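PDB 2BKX: glucosamine-6-phosphate deaminase from Bacillus subtilis, which is an enzyme of the alpha/beta class with a Rossmann-like fold, modelled here with fructose -6-phosphate in its pocket. Local coordinates for residues L32-G37 and F82-R87; Q46-H51 and Q90-K95; I61-L66 and S97-P102; T126-L131 and R192-I197. All blocks are in the same frame, centred on the assembly; numbering follows the deposited sequence.

How the contacts relate
All four contacts belong to one alpha/beta domain. Contacts 1, 3 and 4 meet in a shared sheet: strand 31-34 hydrogen-bonds to strand 62-69 on one flank and to strand 128-131 on the other, and 128-131 in turn pairs with 193-197. Their centres lie about 9 Å apart (1 and 3), 13 Å (1 and 4) and 14 Å (3 and 4). Contact 2 is more peripheral, about 18 Å from the chain centre, joining helix 41-53 to the loop after helix 80-89. Along the chain, contacts 1, 2 and 3 interlace, whereas contact 4 follows them all. Contact 1 carries Ala-35, Thr-36 and Gly-37 of the pocket and contact 3 Leu-66, consistent with strand ends placing the loops that meet fructose -6-phosphate.

Contact 1: residues L32-G37 and F82-R87; sequences LGLATG and FYMNDR. With F6R (fructose -6-phosphate), chain C.
Thr-36 lies across the ring of Tyr-83 where strand 31-34 of the Rossmann-like alpha/beta fold gives way to the ligand loop and helix 80-89 packs against it. The CB of Thr-36 stands 3.7 Å from the centroid of the Tyr-83 ring and only 8° off its normal, a CH-pi contact over the face. Its methyl CG2 reaches CD2 of the same ring at 3.5 Å. Threonine suits this place because its two branches serve different surroundings: with chi1 at 64°, OG1 sits between the backbone N and carbonyl carbon, on the ligand side, while CG2 turns to the helix. The backbone N of Thr-36 donates a hydrogen bond of 2.9 Å to O1 of fructose -6-phosphate.

Met-84 fills the next stretch. Its unbranched chain, bent at both chi2 and chi3, touches both Thr-36 and Leu-34: SD lies 3.8 Å from CG2 of Thr-36, and CE meets CD1 of Leu-34 at 3.6 Å. Tyr-44 of helix 41-53 and Asn-65 of strand 62-69 also touch Met-84, so the thioether is buried among several elements of the fold. Gly-37, lacking a side chain, lets the loop pass close to the ligand phosphate. Its carbonyl is used on the helix side: Tyr-83 OH donates to Gly-37 O at 2.7 Å, approaching in the carbonyl plane.

Contact 2: residues Q46-H51 and Q90-K95; sequences QLIRLH and QHIDSK
His-51 and Asp-93 meet in the closely packed part of this contact. The imidazole of His-51 crosses the carboxylate with the two planes 47° apart, bringing its CE1 to 3.3 Å from Asp-93 OD1. Farther round the same ring, CD2 of His-51 comes 3.3 Å from the carbonyl oxygen of His-91. Both ring carbons thus lie near oxygens, which their slight positive polarisation should tolerate well. With CG anti to the backbone N (chi1 -173°), the ring of His-51 swings out from the helix to the loop, and CA of Ile-92 makes an off-centre CH-pi contact with it. Ile-48 packs as closely: its CD1, at the end of a side chain reaching from the helix, touches CB of His-91 at 3.5 Å and CD2 of its ring at the same distance.

The polar ends are spent elsewhere: His-51 ND1 hydrogen-bonds to Leu-56 O, while the Asp-93 carboxylate takes Phe-58 N on OD1 and Ser-57 OG and Gln-59 NE2 on OD2. An aspartate suits a loop position on which several donors converge, and the rings of His-51 and Phe-58 also meet. In the Rossmann-like fold, this joins helix 41-53 to the loop that leads from helix 80-89 into strand 99-100. The backbone N of Asp-93, buried here, has no partner in the model.

Elsewhere the fit is looser. Ile-92 CG2 approaches CG1 of Ile-48 only to 4.3 Å. His-91 is exposed, and its imidazole carries CG of Gln-90 over one face, 3.3 Å above its plane.

Contact 3: residues I61-L66 and S97-P102; sequences ITTVNL and SRHFIP
Thr-62 to Asn-65 run parallel to Arg-98 to Ile-101 in the sheet, the two strands of a beta-alpha-beta unit whose crossover helix is 80-89. Backbone bonds fix the register: Thr-63 N donates to Arg-98 O, Phe-100 N to Thr-63 O at 2.8 Å, and Asn-65 N to Phe-100 O. The backbone N-H and C=O of Val-64 point to strand 31-34, while its side chain lies on the face of Phe-100.

Side chains extend the pairing. Arg-98, its chain bent at chi2 and chi3, curls back so that NE and NH2 grip Thr-62 OG1 side-on, at 3.0 and 2.9 Å, the oxygen lying near the guanidinium plane. Thr-62 CG2 meets the edge of the Phe-100 ring at 3.7 Å from CE1. On the opposite face of the sheet, Thr-63 OG1 lies at the edge of the His-99 ring and shares a 2.7 Å hydrogen bond with ND1; NE2 of His-99 is bonded to Ser-94 OG.

One water accepts from Asn-65 ND2, donates to Phe-100 O and bonds to Thr-63 OG1. Beta-branching suits Thr-62 and Thr-63 to a strand, and their hydroxyl bonds, to Arg-98 and to His-99, would add to the backbone in holding the register.

Contact 4: residues T126-L131 and R192-I197; sequences TDIQLL and RILLLI
The gamma carbons CG1 of Ile-128 (chi1 -167°) and CG of Arg-192 (chi1 -174°) are both anti to the backbone N, which sends the two chains out side by side, pointing the same way. They stand at the start of the pairing of parallel strands 128-131 and 193-197, Arg-192 just before its strand, near the middle of the Rossmann-like sheet. The extended arginine lends its aliphatic part to the contact: its CD lies 4.1 Å from Ile-128 CD1, which also packs on CB of Leu-194. Helix 9-26 covers this face, touching Ile-128, Leu-130 and Arg-192.

The backbone is held by four alternating bonds. Gln-129 N donates to Arg-192 O at 2.8 Å and Leu-194 N to Gln-129 O; then Leu-131 N reaches Leu-194 O, and Leu-196 N reaches Leu-131 O at 3.0 Å. On the other face, Leu-131 CD1 meets Ile-193 CG2 at 3.6 Å and Leu-131 CB lies 3.8 Å from Leu-195 CD1. Isoleucine, beta-branched, and leucine suit strands buried on both faces, and Leu-66 adds to this apolar layer.

Within strand 128-131 the one polar side chain is Gln-129. Its chain, bent at chi2, folds its amide back on its own strand, where NE2 donates to Leu-130 O at 2.9 Å, nearly straight at 172°.

Contact 1: residues L32-G37 and F82-R87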
# COMPACT_ATOMS: atom_id res chain seq x y z
N LEU A 32 -3.23 0.17 -11.12
CA LEU A 32 -3.55 -0.06 -9.72
C LEU A 32 -2.31 0.20 -8.89
O LEU A 32 -1.25 -0.39 -9.14
CB LEU A 32 -3.97 -1.52 -9.45
CG LEU A 32 -5.00 -2.16 -10.39
CD1 LEU A 32 -5.19 -3.60 -9.96
CD2 LEU A 32 -6.29 -1.37 -10.40
N GLY A 33 -2.45 1.03 -7.87
CA GLY A 33 -1.42 1.19 -6.86
C GLY A 33 -1.64 0.18 -5.77
O GLY A 33 -2.76 0.09 -5.26
N LEU A 34 -0.60 -0.59 -5.41
CA LEU A 34 -0.76 -1.73 -4.53
C LEU A 34 0.17 -1.61 -3.32
O LEU A 34 1.14 -0.86 -3.33
CB LEU A 34 -0.48 -3.03 -5.30
CG LEU A 34 -1.48 -3.28 -6.45
CD1 LEU A 34 -1.06 -4.58 -7.15
CD2 LEU A 34 -2.92 -3.38 -5.96
N ALA A 35 -0.18 -2.38 -2.30
CA ALA A 35 0.48 -2.36 -1.00
C ALA A 35 0.82 -3.78 -0.55
O ALA A 35 0.18 -4.75 -0.96
CB ALA A 35 -0.46 -1.76 0.03
N THR A 36 1.85 -3.90 0.29
CA THR A 36 2.20 -5.16 0.91
C THR A 36 1.83 -5.11 2.40
O THR A 36 1.03 -4.27 2.82
CB THR A 36 3.65 -5.49 0.70
OG1 THR A 36 4.42 -4.48 1.36
CG2 THR A 36 4.02 -5.56 -0.77
N GLY A 37 2.40 -6.02 3.17
CA GLY A 37 2.08 -6.12 4.59
C GLY A 37 0.97 -7.11 4.91
O GLY A 37 0.42 -7.79 4.05
N PHE A 82 9.08 -10.18 -3.97
CA PHE A 82 8.70 -11.57 -3.70
C PHE A 82 7.30 -11.67 -3.16
O PHE A 82 6.52 -12.51 -3.60
CB PHE A 82 9.72 -12.14 -2.69
CG PHE A 82 9.50 -13.57 -2.32
CD1 PHE A 82 10.27 -14.58 -2.90
CD2 PHE A 82 8.52 -13.92 -1.42
CE1 PHE A 82 10.08 -15.94 -2.53
CE2 PHE A 82 8.32 -15.28 -1.06
CZ PHE A 82 9.08 -16.25 -1.65
N TYR A 83 6.96 -10.79 -2.22
CA TYR A 83 5.59 -10.79 -1.70
C TYR A 83 4.57 -10.67 -2.83
O TYR A 83 3.61 -11.42 -2.90
CB TYR A 83 5.42 -9.64 -0.73
CG TYR A 83 4.04 -9.41 -0.15
CD1 TYR A 83 3.76 -9.61 1.21
CD2 TYR A 83 3.02 -8.91 -0.94
CE1 TYR A 83 2.51 -9.29 1.72
CE2 TYR A 83 1.79 -8.60 -0.44
CZ TYR A 83 1.52 -8.78 0.90
OH TYR A 83 0.29 -8.44 1.42
N MET A 84 4.74 -9.68 -3.71
CA MET A 84 3.70 -9.44 -4.71
C MET A 84 3.58 -10.61 -5.68
O MET A 84 2.48 -10.94 -6.13
CB MET A 84 3.99 -8.14 -5.44
CG MET A 84 3.77 -6.89 -4.63
SD MET A 84 2.13 -6.76 -3.83
CE MET A 84 1.10 -6.74 -5.29
N ASN A 85 4.71 -11.19 -6.05
CA ASN A 85 4.68 -12.35 -6.93
C ASN A 85 3.99 -13.52 -6.27
O ASN A 85 3.14 -14.19 -6.86
CB ASN A 85 6.08 -12.71 -7.39
CG ASN A 85 6.49 -11.85 -8.57
OD1 ASN A 85 6.10 -12.13 -9.72
ND2 ASN A 85 7.20 -10.73 -8.30
N ASP A 86 4.36 -13.76 -5.02
CA ASP A 86 3.81 -14.93 -4.29
C ASP A 86 2.31 -14.77 -3.98
O ASP A 86 1.52 -15.70 -4.17
CB ASP A 86 4.57 -15.10 -2.96
CG ASP A 86 4.05 -16.25 -2.12
OD1 ASP A 86 4.21 -17.39 -2.57
OD2 ASP A 86 3.51 -16.01 -1.02
N ARG A 87 1.90 -13.59 -3.53
CA ARG A 87 0.52 -13.41 -3.08
C ARG A 87 -0.44 -13.12 -4.24
O ARG A 87 -1.65 -13.24 -4.10
CB ARG A 87 0.40 -12.22 -2.14
CG ARG A 87 0.66 -12.44 -0.67
CD ARG A 87 2.03 -12.88 -0.33
NE ARG A 87 2.27 -12.75 1.11
CZ ARG A 87 3.47 -12.91 1.70
NH1 ARG A 87 3.58 -12.75 3.01
NH2 ARG A 87 4.56 -13.20 0.99
C1 F6R C . 2.53 -1.27 2.44
C2 F6R C . 3.09 -0.05 3.16
C3 F6R C . 3.05 0.18 4.68
C4 F6R C . 2.06 -0.74 5.43
C5 F6R C . 2.01 -0.49 6.92
C6 F6R C . 1.06 -1.46 7.62
O1 F6R C . 3.06 -1.39 1.11
O2 F6R C . 3.55 0.82 2.46
O3 F6R C . 2.60 1.50 4.92
O4 F6R C . 0.77 -0.55 4.87
O5 F6R C . 3.30 -0.54 7.52
O6 F6R C . 1.61 -2.78 7.51
P F6R C . 0.71 -4.03 7.95
O1P F6R C . -0.39 -4.14 6.92
O2P F6R C . 0.15 -3.69 9.30
O3P F6R C . 1.60 -5.22 7.94

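Contact 2: residues Q46-H51 and Q90-K95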
# COMPACT_ATOMS: atom_id res chain seq x y z
N GLN A 46 -8.96 -12.79 -1.97
CA GLN A 46 -10.27 -12.67 -2.55
C GLN A 46 -10.26 -12.24 -4.00
O GLN A 46 -11.11 -12.67 -4.75
CB GLN A 46 -11.24 -11.84 -1.68
CG GLN A 46 -11.38 -12.37 -0.30
CD GLN A 46 -11.86 -13.83 -0.32
OE1 GLN A 46 -12.93 -14.11 -0.89
NE2 GLN A 46 -11.03 -14.76 0.16
N LEU A 47 -9.33 -11.37 -4.40
CA LEU A 47 -9.15 -11.05 -5.84
C LEU A 47 -8.86 -12.25 -6.70
O LEU A 47 -9.44 -12.40 -7.78
CB LEU A 47 -8.01 -10.04 -6.07
CG LEU A 47 -8.47 -8.64 -5.79
CD1 LEU A 47 -7.29 -7.72 -5.69
CD2 LEU A 47 -9.46 -8.11 -6.89
N ILE A 48 -8.00 -13.12 -6.20
CA ILE A 48 -7.68 -14.36 -6.88
C ILE A 48 -8.93 -15.25 -6.94
O ILE A 48 -9.19 -15.87 -7.96
CB ILE A 48 -6.49 -15.08 -6.22
CG1 ILE A 48 -5.24 -14.24 -6.40
CG2 ILE A 48 -6.30 -16.47 -6.83
CD1 ILE A 48 -4.15 -14.68 -5.45
N ARG A 49 -9.71 -15.29 -5.88
CA ARG A 49 -10.94 -16.05 -5.93
C ARG A 49 -11.86 -15.54 -7.01
O ARG A 49 -12.46 -16.35 -7.72
CB ARG A 49 -11.61 -15.94 -4.58
CG ARG A 49 -11.19 -17.02 -3.64
CD ARG A 49 -12.07 -18.27 -3.84
NE ARG A 49 -11.83 -19.21 -2.76
CZ ARG A 49 -10.90 -20.16 -2.77
NH1 ARG A 49 -10.12 -20.34 -3.84
NH2 ARG A 49 -10.76 -20.94 -1.71
N LEU A 50 -12.01 -14.22 -7.12
CA LEU A 50 -12.90 -13.63 -8.13
C LEU A 50 -12.43 -13.96 -9.55
O LEU A 50 -13.22 -14.08 -10.50
CB LEU A 50 -13.02 -12.12 -7.95
CG LEU A 50 -13.68 -11.62 -6.67
CD1 LEU A 50 -13.69 -10.12 -6.67
CD2 LEU A 50 -15.06 -12.22 -6.48
N HIS A 51 -11.12 -14.13 -9.69
CA HIS A 51 -10.53 -14.60 -10.95
C HIS A 51 -11.20 -15.91 -11.38
O HIS A 51 -11.48 -16.12 -12.58
CB HIS A 51 -9.00 -14.74 -10.72
CG HIS A 51 -8.18 -15.04 -11.95
ND1 HIS A 51 -8.32 -14.35 -13.14
CD2 HIS A 51 -7.17 -15.92 -12.13
CE1 HIS A 51 -7.43 -14.82 -14.00
NE2 HIS A 51 -6.73 -15.77 -13.42
N GLN A 90 1.57 -14.36 -9.39
CA GLN A 90 1.66 -15.75 -9.89
C GLN A 90 0.31 -16.42 -10.15
O GLN A 90 0.25 -17.47 -10.77
CB GLN A 90 2.48 -16.64 -8.96
CG GLN A 90 1.80 -17.05 -7.64
CD GLN A 90 2.55 -18.12 -6.85
OE1 GLN A 90 2.64 -18.07 -5.59
NE2 GLN A 90 3.06 -19.11 -7.56
N HIS A 91 -0.76 -15.82 -9.64
CA HIS A 91 -2.07 -16.41 -9.60
C HIS A 91 -3.05 -15.76 -10.56
O HIS A 91 -4.20 -16.19 -10.63
CB HIS A 91 -2.64 -16.29 -8.16
CG HIS A 91 -1.86 -17.03 -7.14
ND1 HIS A 91 -1.68 -18.40 -7.19
CD2 HIS A 91 -1.23 -16.61 -6.01
CE1 HIS A 91 -0.94 -18.78 -6.16
NE2 HIS A 91 -0.66 -17.71 -5.43
N ILE A 92 -2.63 -14.76 -11.32
CA ILE A 92 -3.51 -14.01 -12.20
C ILE A 92 -2.99 -13.99 -13.65
O ILE A 92 -1.85 -14.37 -13.91
CB ILE A 92 -3.71 -12.54 -11.69
CG1 ILE A 92 -2.39 -11.77 -11.67
CG2 ILE A 92 -4.34 -12.55 -10.30
CD1 ILE A 92 -2.55 -10.30 -11.30
N ASP A 93 -3.83 -13.53 -14.57
CA ASP A 93 -3.52 -13.56 -16.01
C ASP A 93 -3.07 -12.20 -16.50
O ASP A 93 -3.41 -11.78 -17.61
CB ASP A 93 -4.75 -14.05 -16.82
CG ASP A 93 -5.97 -13.09 -16.72
OD1 ASP A 93 -6.08 -12.35 -15.72
OD2 ASP A 93 -6.82 -13.08 -17.65
N SER A 94 -2.27 -11.52 -15.70
CA SER A 94 -1.71 -10.23 -16.09
C SER A 94 -0.56 -10.38 -17.08
O SER A 94 -0.08 -11.48 -17.30
CB SER A 94 -1.25 -9.51 -14.83
OG SER A 94 -0.24 -10.25 -14.20
N LYS A 95 -0.09 -9.26 -17.63
CA LYS A 95 1.20 -9.23 -18.33
C LYS A 95 2.28 -8.90 -17.31
O LYS A 95 2.32 -7.78 -16.77
CB LYS A 95 1.21 -8.17 -19.43
CG LYS A 95 0.22 -8.40 -20.55
CD LYS A 95 0.42 -7.34 -21.64
CE LYS A 95 -0.64 -7.47 -22.71
NZ LYS A 95 -1.98 -7.05 -22.23

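Contact 3: residues I61-L66 and S97-P102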
# COMPACT_ATOMS: atom_id res chain seq x y z
N ILE A 61 -4.20 -4.87 -17.07
CA ILE A 61 -3.87 -4.01 -15.94
C ILE A 61 -2.39 -3.71 -15.89
O ILE A 61 -1.55 -4.46 -16.40
CB ILE A 61 -4.34 -4.57 -14.55
CG1 ILE A 61 -3.47 -5.72 -14.02
CG2 ILE A 61 -5.83 -4.89 -14.56
CD1 ILE A 61 -3.69 -6.01 -12.54
N THR A 62 -2.10 -2.56 -15.31
CA THR A 62 -0.75 -2.18 -14.89
C THR A 62 -0.78 -1.97 -13.40
O THR A 62 -1.77 -1.48 -12.89
CB THR A 62 -0.31 -0.87 -15.60
OG1 THR A 62 -0.32 -1.09 -17.02
CG2 THR A 62 1.03 -0.40 -15.14
N THR A 63 0.31 -2.31 -12.70
CA THR A 63 0.38 -2.01 -11.27
C THR A 63 1.66 -1.32 -10.88
O THR A 63 2.73 -1.54 -11.50
CB THR A 63 0.20 -3.29 -10.42
OG1 THR A 63 1.32 -4.17 -10.55
CG2 THR A 63 -1.04 -4.05 -10.83
N VAL A 64 1.55 -0.48 -9.83
CA VAL A 64 2.71 0.16 -9.21
C VAL A 64 2.59 -0.08 -7.71
O VAL A 64 1.51 0.09 -7.12
CB VAL A 64 2.84 1.67 -9.53
CG1 VAL A 64 3.14 1.83 -11.00
CG2 VAL A 64 1.60 2.44 -9.20
N ASN A 65 3.69 -0.50 -7.09
CA ASN A 65 3.70 -0.73 -5.66
C ASN A 65 4.25 0.48 -4.91
O ASN A 65 5.08 1.24 -5.42
CB ASN A 65 4.50 -1.98 -5.30
CG ASN A 65 3.62 -3.17 -5.06
OD1 ASN A 65 3.40 -3.59 -3.87
ND2 ASN A 65 3.05 -3.68 -6.11
N LEU A 66 3.80 0.63 -3.67
CA LEU A 66 4.23 1.72 -2.82
C LEU A 66 5.70 1.74 -2.52
O LEU A 66 6.32 2.80 -2.46
CB LEU A 66 3.48 1.68 -1.48
CG LEU A 66 2.02 2.07 -1.48
CD1 LEU A 66 1.33 1.65 -0.19
CD2 LEU A 66 1.87 3.56 -1.66
N SER A 97 5.31 -7.93 -17.30
CA SER A 97 6.14 -6.75 -17.46
C SER A 97 5.44 -5.45 -17.10
O SER A 97 6.07 -4.41 -17.07
CB SER A 97 6.69 -6.68 -18.88
OG SER A 97 5.63 -6.54 -19.80
N ARG A 98 4.14 -5.53 -16.82
CA ARG A 98 3.37 -4.34 -16.45
C ARG A 98 3.16 -4.23 -14.94
O ARG A 98 2.34 -3.44 -14.50
CB ARG A 98 2.06 -4.28 -17.21
CG ARG A 98 2.28 -4.07 -18.72
CD ARG A 98 2.95 -2.76 -19.08
NE ARG A 98 2.05 -1.64 -18.76
CZ ARG A 98 2.26 -0.36 -19.09
NH1 ARG A 98 3.35 0.03 -19.73
NH2 ARG A 98 1.33 0.52 -18.80
N HIS A 99 3.95 -4.98 -14.16
CA HIS A 99 3.94 -4.86 -12.70
C HIS A 99 5.25 -4.17 -12.33
O HIS A 99 6.32 -4.70 -12.61
CB HIS A 99 3.91 -6.24 -12.02
CG HIS A 99 2.64 -7.00 -12.26
ND1 HIS A 99 1.40 -6.47 -11.97
CD2 HIS A 99 2.40 -8.26 -12.74
CE1 HIS A 99 0.46 -7.35 -12.29
NE2 HIS A 99 1.04 -8.44 -12.79
N PHE A 100 5.15 -3.01 -11.69
CA PHE A 100 6.27 -2.19 -11.34
C PHE A 100 6.40 -2.05 -9.82
O PHE A 100 5.41 -1.85 -9.10
CB PHE A 100 6.12 -0.82 -11.98
CG PHE A 100 6.01 -0.89 -13.49
CD1 PHE A 100 4.82 -0.62 -14.13
CD2 PHE A 100 7.08 -1.29 -14.26
CE1 PHE A 100 4.73 -0.70 -15.51
CE2 PHE A 100 6.99 -1.35 -15.62
CZ PHE A 100 5.83 -1.06 -16.25
N ILE A 101 7.64 -2.18 -9.35
CA ILE A 101 7.97 -2.08 -7.94
C ILE A 101 9.36 -1.44 -7.88
O ILE A 101 10.21 -1.76 -8.71
CB ILE A 101 7.98 -3.49 -7.30
CG1 ILE A 101 6.66 -4.26 -7.54
CG2 ILE A 101 8.33 -3.41 -5.83
CD1 ILE A 101 6.67 -5.69 -7.06
N PRO A 102 9.62 -0.55 -6.91
CA PRO A 102 10.98 0.06 -6.89
C PRO A 102 12.06 -0.99 -6.70
O PRO A 102 11.85 -1.95 -5.97
CB PRO A 102 10.91 1.00 -5.70
CG PRO A 102 9.47 1.26 -5.53
CD PRO A 102 8.76 0.01 -5.87
O HOH W 1 3.22 -3.53 -8.80

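Contact 4: residues T126-L131 and R192-I197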
# COMPACT_ATOMS: atom_id res chain seq x y z
N THR A 126 -2.11 6.63 -10.79
CA THR A 126 -2.97 5.48 -10.50
C THR A 126 -4.49 5.76 -10.59
O THR A 126 -4.96 6.88 -10.24
CB THR A 126 -2.60 4.90 -9.13
OG1 THR A 126 -2.89 5.88 -8.12
CG2 THR A 126 -1.14 4.54 -9.09
N ASP A 127 -5.27 4.76 -10.99
CA ASP A 127 -6.71 4.78 -10.95
C ASP A 127 -7.26 4.49 -9.56
O ASP A 127 -8.33 4.98 -9.17
CB ASP A 127 -7.30 3.82 -11.98
CG ASP A 127 -7.07 4.30 -13.38
OD1 ASP A 127 -7.80 5.23 -13.77
OD2 ASP A 127 -6.11 3.82 -14.07
N ILE A 128 -6.56 3.62 -8.83
CA ILE A 128 -6.85 3.42 -7.42
C ILE A 128 -5.53 3.15 -6.72
O ILE A 128 -4.65 2.56 -7.32
CB ILE A 128 -7.84 2.26 -7.17
CG1 ILE A 128 -8.37 2.27 -5.72
CG2 ILE A 128 -7.21 0.91 -7.55
CD1 ILE A 128 -9.52 1.28 -5.54
N GLN A 129 -5.42 3.58 -5.46
CA GLN A 129 -4.21 3.31 -4.68
C GLN A 129 -4.66 2.66 -3.38
O GLN A 129 -5.34 3.29 -2.56
CB GLN A 129 -3.43 4.59 -4.39
CG GLN A 129 -2.22 4.38 -3.50
CD GLN A 129 -1.15 3.55 -4.15
OE1 GLN A 129 -0.53 4.00 -5.11
NE2 GLN A 129 -0.87 2.35 -3.61
N LEU A 130 -4.29 1.38 -3.20
CA LEU A 130 -4.45 0.68 -1.94
C LEU A 130 -3.36 1.12 -0.95
O LEU A 130 -2.19 1.26 -1.31
CB LEU A 130 -4.38 -0.83 -2.16
CG LEU A 130 -5.34 -1.64 -3.01
CD1 LEU A 130 -5.09 -3.16 -2.84
CD2 LEU A 130 -6.70 -1.29 -2.68
N LEU A 131 -3.76 1.34 0.30
CA LEU A 131 -2.85 1.72 1.36
C LEU A 131 -3.15 0.89 2.60
O LEU A 131 -4.28 0.46 2.82
CB LEU A 131 -3.06 3.18 1.78
CG LEU A 131 -2.80 4.24 0.79
CD1 LEU A 131 -3.14 5.62 1.36
CD2 LEU A 131 -1.35 4.22 0.30
N ARG A 192 -8.26 7.66 -6.76
CA ARG A 192 -9.09 7.06 -5.73
C ARG A 192 -8.19 6.35 -4.74
O ARG A 192 -7.29 5.62 -5.17
CB ARG A 192 -10.06 6.04 -6.33
CG ARG A 192 -11.04 5.49 -5.38
CD ARG A 192 -12.01 4.54 -6.01
NE ARG A 192 -12.97 4.11 -4.98
CZ ARG A 192 -13.99 3.30 -5.20
NH1 ARG A 192 -14.18 2.78 -6.39
NH2 ARG A 192 -14.80 3.01 -4.20
N ILE A 193 -8.44 6.56 -3.45
CA ILE A 193 -7.64 5.91 -2.42
C ILE A 193 -8.50 4.94 -1.62
O ILE A 193 -9.63 5.27 -1.29
CB ILE A 193 -6.95 6.96 -1.51
CG1 ILE A 193 -5.85 7.69 -2.38
CG2 ILE A 193 -6.28 6.32 -0.29
CD1 ILE A 193 -5.24 8.86 -1.81
N LEU A 194 -7.95 3.76 -1.35
CA LEU A 194 -8.61 2.74 -0.54
C LEU A 194 -7.64 2.37 0.59
O LEU A 194 -6.63 1.72 0.33
CB LEU A 194 -8.96 1.52 -1.41
CG LEU A 194 -9.56 0.34 -0.65
CD1 LEU A 194 -10.80 0.75 0.11
CD2 LEU A 194 -9.83 -0.85 -1.61
N LEU A 195 -7.94 2.85 1.79
CA LEU A 195 -7.12 2.64 2.98
C LEU A 195 -7.75 1.52 3.80
O LEU A 195 -8.92 1.60 4.19
CB LEU A 195 -6.98 3.94 3.79
CG LEU A 195 -6.32 3.83 5.15
CD1 LEU A 195 -4.90 3.34 5.06
CD2 LEU A 195 -6.38 5.17 5.84
N LEU A 196 -6.95 0.49 4.08
CA LEU A 196 -7.39 -0.69 4.81
C LEU A 196 -6.73 -0.69 6.20
O LEU A 196 -5.53 -0.54 6.31
CB LEU A 196 -6.95 -1.95 4.07
CG LEU A 196 -7.34 -2.04 2.61
CD1 LEU A 196 -6.84 -3.32 1.95
CD2 LEU A 196 -8.84 -1.89 2.45
N ILE A 197 -7.53 -0.95 7.22
CA ILE A 197 -7.05 -0.91 8.60
C ILE A 197 -7.68 -2.04 9.39
O ILE A 197 -8.92 -2.08 9.54
CB ILE A 197 -7.32 0.42 9.30
CG1 ILE A 197 -6.94 1.61 8.42
CG2 ILE A 197 -6.46 0.46 10.59
CD1 ILE A 197 -7.22 2.98 9.03